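Local atomic coordinates of phthiocerol synthesis polyketide synthase type I PpsC (Mycobacterium tuberculosis, PDB entry 7AHB), a protein that probably loads extender units onto the acyl carrier protein through its acyltransferase domain during assembly of phthiocerol-type lipids in the mycobacterium. Residues I265-I277 / H289-A303. Numbering follows the deposited sequence.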
loop_
_atom_site.group_PDB
_atom_site.type_symbol
_atom_site.label_atom_id
_atom_site.label_comp_id
_atom_site.label_asym_id
_atom_site.label_seq_id
_atom_site.Cartn_x
_atom_site.Cartn_y
_atom_site.Cartn_z
ATOM N N ILE A 265 9.497 13.585 6.449
ATOM C CA ILE A 265 9.458 13.467 4.991
ATOM C C ILE A 265 8.040 13.875 4.580
ATOM O O ILE A 265 7.086 13.432 5.233
ATOM C CB ILE A 265 9.747 12.029 4.519
ATOM C CG1 ILE A 265 11.058 11.525 5.051
ATOM C CG2 ILE A 265 9.768 11.953 2.993
ATOM C CD1 ILE A 265 11.633 10.323 4.303
ATOM N N PRO A 266 7.839 14.668 3.525
ATOM C CA PRO A 266 6.473 14.924 3.039
ATOM C C PRO A 266 5.750 13.600 2.860
ATOM O O PRO A 266 6.258 12.671 2.229
ATOM C CB PRO A 266 6.698 15.639 1.702
ATOM C CG PRO A 266 7.976 16.411 1.953
ATOM C CD PRO A 266 8.836 15.414 2.748
ATOM N N ILE A 267 4.547 13.513 3.415
ATOM C CA ILE A 267 3.669 12.371 3.173
ATOM C C ILE A 267 2.374 12.919 2.573
ATOM O O ILE A 267 1.716 13.773 3.180
ATOM C CB ILE A 267 3.403 11.546 4.449
ATOM C CG1 ILE A 267 2.207 10.630 4.235
ATOM C CG2 ILE A 267 3.206 12.456 5.654
ATOM C CD1 ILE A 267 2.151 9.481 5.245
ATOM N N ILE A 268 2.033 12.451 1.375
ATOM C CA ILE A 268 0.785 12.790 0.701
ATOM C C ILE A 268 -0.230 11.723 1.086
ATOM O O ILE A 268 -0.133 10.569 0.655
ATOM C CB ILE A 268 0.991 12.859 -0.814
ATOM C CG1 ILE A 268 1.995 13.979 -1.155
ATOM C CG2 ILE A 268 -0.347 13.127 -1.536
ATOM C CD1 ILE A 268 2.609 13.835 -2.505
ATOM N N SER A 269 -1.184 12.093 1.929
ATOM C CA SER A 269 -2.159 11.144 2.442
ATOM C C SER A 269 -3.233 10.855 1.388
ATOM O O SER A 269 -3.724 11.761 0.706
ATOM C CB SER A 269 -2.819 11.697 3.703
ATOM O OG SER A 269 -3.881 10.829 4.148
ATOM N N THR A 270 -3.572 9.588 1.231
ATOM C CA THR A 270 -4.676 9.190 0.365
ATOM C C THR A 270 -5.987 9.078 1.143
ATOM O O THR A 270 -7.019 8.670 0.584
ATOM C CB THR A 270 -4.336 7.883 -0.333
ATOM O OG1 THR A 270 -4.102 6.865 0.658
ATOM C CG2 THR A 270 -3.112 8.062 -1.242
ATOM N N THR A 271 -5.966 9.468 2.417
ATOM C CA THR A 271 -7.113 9.295 3.291
ATOM C C THR A 271 -8.125 10.408 3.115
ATOM O O THR A 271 -9.331 10.174 3.274
ATOM C CB THR A 271 -6.641 9.230 4.747
ATOM O OG1 THR A 271 -5.943 7.990 4.963
ATOM C CG2 THR A 271 -7.822 9.346 5.705
ATOM N N TYR A 272 -7.667 11.593 2.736
ATOM C CA TYR A 272 -8.507 12.782 2.718
ATOM C C TYR A 272 -8.584 13.347 1.309
ATOM O O TYR A 272 -7.634 13.241 0.525
ATOM C CB TYR A 272 -7.964 13.877 3.672
ATOM C CG TYR A 272 -7.725 13.410 5.080
ATOM C CD1 TYR A 272 -8.775 13.277 5.972
ATOM C CD2 TYR A 272 -6.441 13.118 5.524
ATOM C CE1 TYR A 272 -8.564 12.837 7.264
ATOM C CE2 TYR A 272 -6.218 12.669 6.831
ATOM C CZ TYR A 272 -7.282 12.533 7.685
ATOM O OH TYR A 272 -7.066 12.101 8.965
ATOM N N ALA A 273 -9.706 14.003 1.010
ATOM C CA ALA A 273 -9.853 14.637 -0.296
ATOM C C ALA A 273 -8.752 15.659 -0.541
ATOM O O ALA A 273 -8.278 15.813 -1.674
ATOM C CB ALA A 273 -11.223 15.291 -0.406
ATOM N N ASP A 274 -8.325 16.361 0.509
ATOM C CA ASP A 274 -7.297 17.387 0.387
ATOM C C ASP A 274 -5.887 16.820 0.527
ATOM O O ASP A 274 -4.926 17.583 0.666
ATOM C CB ASP A 274 -7.533 18.496 1.416
ATOM C CG ASP A 274 -7.194 18.084 2.837
ATOM O OD1 ASP A 274 -6.974 16.896 3.096
ATOM O OD2 ASP A 274 -7.158 18.990 3.705
ATOM N N LEU A 275 -5.749 15.503 0.488
ATOM C CA LEU A 275 -4.482 14.784 0.552
ATOM C C LEU A 275 -3.714 15.052 1.839
ATOM O O LEU A 275 -2.523 14.701 1.926
ATOM C CB LEU A 275 -3.602 15.102 -0.674
ATOM C CG LEU A 275 -4.294 14.935 -2.033
ATOM C CD1 LEU A 275 -3.345 15.227 -3.178
ATOM C CD2 LEU A 275 -4.883 13.540 -2.153
ATOM N N GLY A 276 -4.365 15.634 2.841
ATOM C CA GLY A 276 -3.694 15.964 4.086
ATOM C C GLY A 276 -2.555 16.953 3.959
ATOM O O GLY A 276 -1.593 16.894 4.743
ATOM N N ILE A 277 -2.646 17.888 3.014
ATOM C CA ILE A 277 -1.533 18.809 2.791
ATOM C C ILE A 277 -2.028 20.242 2.667
ATOM O O ILE A 277 -1.382 21.082 2.023
ATOM C CB ILE A 277 -0.717 18.429 1.538
ATOM C CG1 ILE A 277 -1.634 18.476 0.325
ATOM C CG2 ILE A 277 -0.063 17.067 1.699
ATOM C CD1 ILE A 277 -0.939 18.111 -0.985
ATOM N N HIS A 289 -7.083 9.197 12.795
ATOM C CA HIS A 289 -6.634 9.135 11.409
ATOM C C HIS A 289 -6.733 7.715 10.857
ATOM O O HIS A 289 -7.154 7.501 9.715
ATOM C CB HIS A 289 -5.193 9.595 11.290
ATOM C CG HIS A 289 -4.654 9.483 9.902
ATOM N ND1 HIS A 289 -4.765 10.497 8.979
ATOM C CD2 HIS A 289 -4.016 8.470 9.274
ATOM C CE1 HIS A 289 -4.203 10.122 7.844
ATOM N NE2 HIS A 289 -3.738 8.897 7.999
ATOM N N TRP A 290 -6.292 6.733 11.635
ATOM C CA TRP A 290 -6.334 5.354 11.154
ATOM C C TRP A 290 -7.764 4.822 11.069
ATOM O O TRP A 290 -8.083 4.052 10.157
ATOM C CB TRP A 290 -5.429 4.498 12.045
ATOM C CG TRP A 290 -4.026 5.010 11.989
ATOM C CD1 TRP A 290 -3.287 5.505 13.033
ATOM C CD2 TRP A 290 -3.213 5.161 10.813
ATOM N NE1 TRP A 290 -2.047 5.925 12.584
ATOM C CE2 TRP A 290 -1.987 5.742 11.224
ATOM C CE3 TRP A 290 -3.402 4.863 9.453
ATOM C CZ2 TRP A 290 -0.964 6.027 10.333
ATOM C CZ3 TRP A 290 -2.386 5.149 8.565
ATOM C CH2 TRP A 290 -1.164 5.714 9.019
ATOM N N ALA A 291 -8.640 5.214 11.988
ATOM C CA ALA A 291 -10.053 4.863 11.849
ATOM C C ALA A 291 -10.649 5.490 10.596
ATOM O O ALA A 291 -11.502 4.887 9.929
ATOM C CB ALA A 291 -10.822 5.312 13.087
ATOM N N THR A 292 -10.215 6.714 10.269
ATOM C CA THR A 292 -10.695 7.394 9.077
ATOM C C THR A 292 -10.100 6.793 7.814
ATOM O O THR A 292 -10.811 6.630 6.813
ATOM C CB THR A 292 -10.370 8.891 9.166
ATOM O OG1 THR A 292 -11.035 9.436 10.312
ATOM C CG2 THR A 292 -10.808 9.595 7.914
ATOM N N ASN A 293 -8.804 6.464 7.842
ATOM C CA ASN A 293 -8.139 5.887 6.674
ATOM C C ASN A 293 -8.789 4.574 6.217
ATOM O O ASN A 293 -8.887 4.302 5.016
ATOM C CB ASN A 293 -6.661 5.667 6.998
ATOM C CG ASN A 293 -5.967 4.743 6.016
ATOM O OD1 ASN A 293 -5.730 3.548 6.305
ATOM N ND2 ASN A 293 -5.623 5.290 4.841
ATOM N N MET A 294 -9.237 3.743 7.142
ATOM C CA MET A 294 -9.809 2.454 6.723
ATOM C C MET A 294 -11.224 2.589 6.172
ATOM O O MET A 294 -11.696 1.672 5.487
ATOM C CB MET A 294 -9.828 1.460 7.876
ATOM C CG MET A 294 -10.804 1.797 8.973
ATOM S SD MET A 294 -10.507 0.861 10.515
ATOM C CE MET A 294 -10.833 -0.804 10.019
ATOM N N ARG A 295 -11.889 3.722 6.423
ATOM C CA ARG A 295 -13.258 3.954 5.982
ATOM C C ARG A 295 -13.337 4.809 4.735
ATOM O O ARG A 295 -14.144 4.515 3.855
ATOM C CB ARG A 295 -14.061 4.622 7.099
ATOM C CG ARG A 295 -15.382 5.218 6.669
ATOM C CD ARG A 295 -16.369 4.144 6.241
ATOM N NE ARG A 295 -17.653 4.675 5.752
ATOM C CZ ARG A 295 -17.910 4.960 4.471
ATOM N NH1 ARG A 295 -16.982 4.796 3.514
ATOM N NH2 ARG A 295 -19.098 5.419 4.136
ATOM N N ASN A 296 -12.537 5.876 4.660
ATOM C CA ASN A 296 -12.606 6.800 3.542
ATOM C C ASN A 296 -12.129 6.142 2.253
ATOM O O ASN A 296 -11.291 5.222 2.284
ATOM C CB ASN A 296 -11.745 8.039 3.823
ATOM C CG ASN A 296 -12.467 9.066 4.666
ATOM O OD1 ASN A 296 -13.528 8.786 5.217
ATOM N ND2 ASN A 296 -11.886 10.263 4.784
ATOM N N PRO A 297 -12.641 6.604 1.102
ATOM C CA PRO A 297 -12.077 6.155 -0.178
ATOM C C PRO A 297 -10.630 6.604 -0.305
ATOM O O PRO A 297 -10.215 7.599 0.299
ATOM C CB PRO A 297 -12.973 6.819 -1.225
ATOM C CG PRO A 297 -13.513 8.018 -0.538
ATOM C CD PRO A 297 -13.696 7.628 0.915
ATOM N N VAL A 298 -9.864 5.840 -1.083
ATOM C CA VAL A 298 -8.422 6.019 -1.209
ATOM C C VAL A 298 -8.159 6.969 -2.371
ATOM O O VAL A 298 -8.460 6.646 -3.519
ATOM C CB VAL A 298 -7.707 4.678 -1.439
ATOM C CG1 VAL A 298 -6.199 4.921 -1.647
ATOM C CG2 VAL A 298 -7.949 3.711 -0.292
ATOM N N ARG A 299 -7.599 8.138 -2.082
ATOM C CA ARG A 299 -7.364 9.161 -3.111
ATOM C C ARG A 299 -6.013 8.942 -3.799
ATOM O O ARG A 299 -5.119 9.791 -3.791
ATOM C CB ARG A 299 -7.438 10.545 -2.488
ATOM C CG ARG A 299 -8.666 10.813 -1.672
ATOM C CD ARG A 299 -9.766 11.461 -2.497
ATOM N NE ARG A 299 -11.013 11.557 -1.746
ATOM C CZ ARG A 299 -12.154 12.026 -2.235
ATOM N NH1 ARG A 299 -12.212 12.506 -3.477
ATOM N NH2 ARG A 299 -13.236 12.034 -1.465
ATOM N N PHE A 300 -5.872 7.761 -4.398
ATOM C CA PHE A 300 -4.577 7.356 -4.938
ATOM C C PHE A 300 -4.263 8.113 -6.213
ATOM O O PHE A 300 -3.159 8.617 -6.374
ATOM C CB PHE A 300 -4.533 5.840 -5.197
ATOM C CG PHE A 300 -3.197 5.351 -5.659
ATOM C CD1 PHE A 300 -2.092 5.421 -4.825
ATOM C CD2 PHE A 300 -3.032 4.841 -6.918
ATOM C CE1 PHE A 300 -0.855 4.989 -5.253
ATOM C CE2 PHE A 300 -1.795 4.408 -7.355
ATOM C CZ PHE A 300 -0.708 4.481 -6.524
ATOM N N HIS A 301 -5.213 8.149 -7.152
ATOM C CA HIS A 301 -5.086 8.946 -8.368
ATOM C C HIS A 301 -4.633 10.370 -8.052
ATOM O O HIS A 301 -3.662 10.869 -8.634
ATOM C CB HIS A 301 -6.439 8.905 -9.098
ATOM C CG HIS A 301 -6.632 9.961 -10.134
ATOM N ND1 HIS A 301 -7.880 10.293 -10.608
ATOM C CD2 HIS A 301 -5.754 10.745 -10.802
ATOM C CE1 HIS A 301 -7.764 11.239 -11.524
ATOM N NE2 HIS A 301 -6.485 11.538 -11.656
ATOM N N GLN A 302 -5.296 11.018 -7.098
ATOM C CA GLN A 302 -5.009 12.424 -6.826
ATOM C C GLN A 302 -3.656 12.595 -6.139
ATOM O O GLN A 302 -2.928 13.557 -6.402
ATOM C CB GLN A 302 -6.140 13.015 -5.980
ATOM C CG GLN A 302 -7.528 12.953 -6.645
ATOM C CD GLN A 302 -8.393 11.714 -6.262
ATOM O OE1 GLN A 302 -7.884 10.666 -5.845
ATOM N NE2 GLN A 302 -9.723 11.856 -6.414
ATOM N N ALA A 303 -3.295 11.672 -5.261
ATOM C CA ALA A 303 -1.989 11.751 -4.605
ATOM C C ALA A 303 -0.844 11.593 -5.606
ATOM O O ALA A 303 0.152 12.332 -5.551
ATOM C CB ALA A 303 -1.889 10.684 -3.508
HETATM O O HOH W 1 -11.024 10.106 0.960
#
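With CG trans to the backbone N (chi1 164°), Asn293 turns its amide across Thr271, whose chi1 of -70° sends CG2 over the Tyr272 ring and presents OG1 to Asn293; ND2 donates to OG1 over 2.7 Å, nearly in the amide plane. The contact belongs to the acyltransferase fold: the loop leaving strand 267-269, an edge strand of the parallel sheet, settles between helix 287-295 and the start of helix 300-308. Glu141, in the helix after the probable nucleophile elbow, also bonds Thr271 OG1, Ser269 OG and His289 NE2, so one carboxylate ties both segments to the region of the likely active site. The other imidazole nitrogen, His289 ND1, lies 2.8 Å from Tyr272 OH in a hydrogen bond; the rings meet rim to rim, while Thr271 CG2 sits over the centre of the Tyr272 ring. Asn296 ND2 donates to Thr271 O. One residue back, Arg299 N, at the N-cap of helix 300-308, gives Thr270 O a nearly straight bond (2.8 Å, 174°) on a carbonyl lone pair. Where the strand faces the first turn of that helix, Ala303 CB presses tightly on Ile268 CG2 at 3.5 Å. Ala273 CB covers one face of the Arg299 guanidinium, and a water at its edge accepts from Arg299 NE while donating to Thr271 O and Pro297 O.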